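Local coordinates for protein PP1b (Porcine reproductive and respiratory syndrome virus, PDB 6JDR) that probably couples ATP hydrolysis to unwinding of RNA and DNA duplexes, with 5' to 3' polarity, as the zinc-binding helicase part of an arterivirus replicase polyprotein, at residues 288-293 and 356-361. The protein carries 1 engineered substitution. Numbering follows the deposited sequence.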
loop_
_atom_site.group_PDB
_atom_site.type_symbol
_atom_site.label_atom_id
_atom_site.label_comp_id
_atom_site.label_asym_id
_atom_site.label_seq_id
_atom_site.Cartn_x
_atom_site.Cartn_y
_atom_site.Cartn_z
ATOM N N GLN A 288 -11.027 7.687 14.427
ATOM C CA GLN A 288 -11.057 7.384 12.986
ATOM C C GLN A 288 -12.461 7.117 12.408
ATOM O O GLN A 288 -12.795 7.662 11.356
ATOM C CB GLN A 288 -10.103 6.223 12.655
ATOM C CG GLN A 288 -9.952 5.928 11.167
ATOM C CD GLN A 288 -9.478 7.132 10.367
ATOM O OE1 GLN A 288 -8.313 7.524 10.449
ATOM N NE2 GLN A 288 -10.381 7.725 9.589
ATOM N N PRO A 289 -13.293 6.302 13.092
ATOM C CA PRO A 289 -14.666 6.057 12.628
ATOM C C PRO A 289 -15.470 7.287 12.181
ATOM O O PRO A 289 -16.371 7.150 11.354
ATOM C CB PRO A 289 -15.322 5.416 13.844
ATOM C CG PRO A 289 -14.217 4.648 14.478
ATOM C CD PRO A 289 -12.968 5.458 14.260
ATOM N N ASP A 290 -15.152 8.465 12.718
ATOM C CA ASP A 290 -15.846 9.707 12.349
ATOM C C ASP A 290 -15.310 10.424 11.107
ATOM O O ASP A 290 -15.848 11.467 10.734
ATOM C CB ASP A 290 -15.816 10.702 13.520
ATOM C CG ASP A 290 -16.887 10.427 14.542
ATOM O OD1 ASP A 290 -17.975 11.029 14.432
ATOM O OD2 ASP A 290 -16.646 9.599 15.442
ATOM N N TYR A 291 -14.266 9.894 10.473
ATOM C CA TYR A 291 -13.628 10.597 9.354
ATOM C C TYR A 291 -13.370 9.696 8.151
ATOM O O TYR A 291 -13.079 8.512 8.306
ATOM C CB TYR A 291 -12.315 11.233 9.822
ATOM C CG TYR A 291 -12.512 12.213 10.952
ATOM C CD1 TYR A 291 -12.853 13.537 10.695
ATOM C CD2 TYR A 291 -12.389 11.811 12.282
ATOM C CE1 TYR A 291 -13.049 14.441 11.727
ATOM C CE2 TYR A 291 -12.582 12.707 13.320
ATOM C CZ TYR A 291 -12.913 14.021 13.035
ATOM O OH TYR A 291 -13.111 14.924 14.050
ATOM N N ARG A 292 -13.485 10.270 6.954
ATOM C CA ARG A 292 -13.159 9.559 5.719
ATOM C C ARG A 292 -11.655 9.348 5.589
ATOM O O ARG A 292 -11.201 8.229 5.362
ATOM C CB ARG A 292 -13.651 10.322 4.488
ATOM C CG ARG A 292 -15.157 10.287 4.255
ATOM C CD ARG A 292 -15.790 11.672 4.338
ATOM N NE ARG A 292 -16.747 11.919 3.258
ATOM C CZ ARG A 292 -17.364 13.082 3.047
ATOM N NH1 ARG A 292 -17.145 14.125 3.847
ATOM N NH2 ARG A 292 -18.213 13.202 2.032
ATOM N N ASP A 293 -10.890 10.430 5.734
ATOM C CA ASP A 293 -9.429 10.378 5.605
ATOM C C ASP A 293 -8.799 9.535 6.702
ATOM O O ASP A 293 -9.276 9.530 7.833
ATOM C CB ASP A 293 -8.822 11.783 5.675
ATOM C CG ASP A 293 -9.269 12.676 4.542
ATOM O OD1 ASP A 293 -10.290 12.361 3.896
ATOM O OD2 ASP A 293 -8.600 13.701 4.309
ATOM N N ARG A 356 -20.212 14.279 21.942
ATOM C CA ARG A 356 -19.578 14.779 23.174
ATOM C C ARG A 356 -18.244 14.093 23.455
ATOM O O ARG A 356 -17.273 14.740 23.839
ATOM C CB ARG A 356 -20.482 14.556 24.392
ATOM C CG ARG A 356 -21.768 15.365 24.419
ATOM C CD ARG A 356 -22.468 15.212 25.766
ATOM N NE ARG A 356 -23.905 15.478 25.682
ATOM C CZ ARG A 356 -24.453 16.687 25.549
ATOM N NH1 ARG A 356 -23.699 17.782 25.476
ATOM N NH2 ARG A 356 -25.776 16.804 25.481
ATOM N N ALA A 357 -18.212 12.775 23.285
ATOM C CA ALA A 357 -16.997 12.003 23.525
ATOM C C ALA A 357 -15.905 12.364 22.525
ATOM O O ALA A 357 -14.736 12.435 22.884
ATOM C CB ALA A 357 -17.291 10.511 23.478
ATOM N N LEU A 358 -16.291 12.598 21.275
ATOM C CA LEU A 358 -15.341 13.005 20.247
ATOM C C LEU A 358 -14.702 14.345 20.594
ATOM O O LEU A 358 -13.501 14.530 20.404
ATOM C CB LEU A 358 -16.024 13.089 18.878
ATOM C CG LEU A 358 -15.159 13.574 17.707
ATOM C CD1 LEU A 358 -13.869 12.768 17.593
ATOM C CD2 LEU A 358 -15.945 13.513 16.406
ATOM N N VAL A 359 -15.503 15.275 21.103
ATOM C CA VAL A 359 -14.987 16.586 21.486
ATOM C C VAL A 359 -14.051 16.447 22.682
ATOM O O VAL A 359 -12.979 17.037 22.695
ATOM C CB VAL A 359 -16.115 17.586 21.808
ATOM C CG1 VAL A 359 -15.541 18.894 22.338
ATOM C CG2 VAL A 359 -16.955 17.857 20.570
ATOM N N ALA A 360 -14.451 15.645 23.664
ATOM C CA ALA A 360 -13.682 15.477 24.903
ATOM C C ALA A 360 -12.310 14.837 24.688
ATOM O O ALA A 360 -11.326 15.243 25.307
ATOM C CB ALA A 360 -14.481 14.661 25.909
ATOM N N ILE A 361 -12.254 13.836 23.814
ATOM C CA ILE A 361 -11.015 13.115 23.534
ATOM C C ILE A 361 -10.031 13.955 22.715
ATOM O O ILE A 361 -8.817 13.765 22.814
ATOM C CB ILE A 361 -11.316 11.788 22.803
ATOM C CG1 ILE A 361 -12.132 10.852 23.707
ATOM C CG2 ILE A 361 -10.037 11.101 22.340
ATOM C CD1 ILE A 361 -11.502 10.566 25.051
#
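One face of the Asp-290 carboxylate is covered by a methyl group of Leu-358, whose CD2 stands almost straight above the flat group, 3.7 Å from Asp-290 CG. The phenol of Tyr-291 is met differently: Leu-358 CD1 lies at the ring's edge, near its plane, 4.5 Å from Tyr-291 CE2, while the hydroxyl comes within 3.9 Å of Leu-358 CD2 (OH to CD2). A single forked side chain thus touches two neighbouring residues, one with CD2 alone and the other with both methyls. Leu-358 leaves the helix with its CG opposite the backbone N (chi1 177°), which brings the fork to Asp-290 and Tyr-291 from the opposite direction. The backbones stay well apart, 8.6 Å between CA of Asp-290 and CA of Leu-358, and just 119 Å² is buried.

Such a slight surface contact illustrates how the two RecA-like domains of a superfamily 1 helicase can touch through a few surface side chains, here away from the zinc sites. Residues 288-293 link helix 281-287 to strand 294-297, the last of the seven-stranded parallel sheet that also contains strand 145-148, just before the probable P-loop; helix 354-361 lies between strands 342-345 and 367-371 of the five-stranded sheet.

Asp-290 OD2 also forms a salt bridge with Arg-354, one turn earlier on the helix carrying Leu-358, so the carboxylate has an ionic partner as well as a methyl over its face. Within the turn, Gln-288 NE2 donates to Asp-293 O at 2.8 Å, nearly straight at 160°, and Gln-288 OE1 accepts from Leu-295 N. This amide therefore ties the turn carrying Asp-290 and Tyr-291 to the start of strand 294-297, while Leu-358 also packs on Ile-287 of helix 281-287.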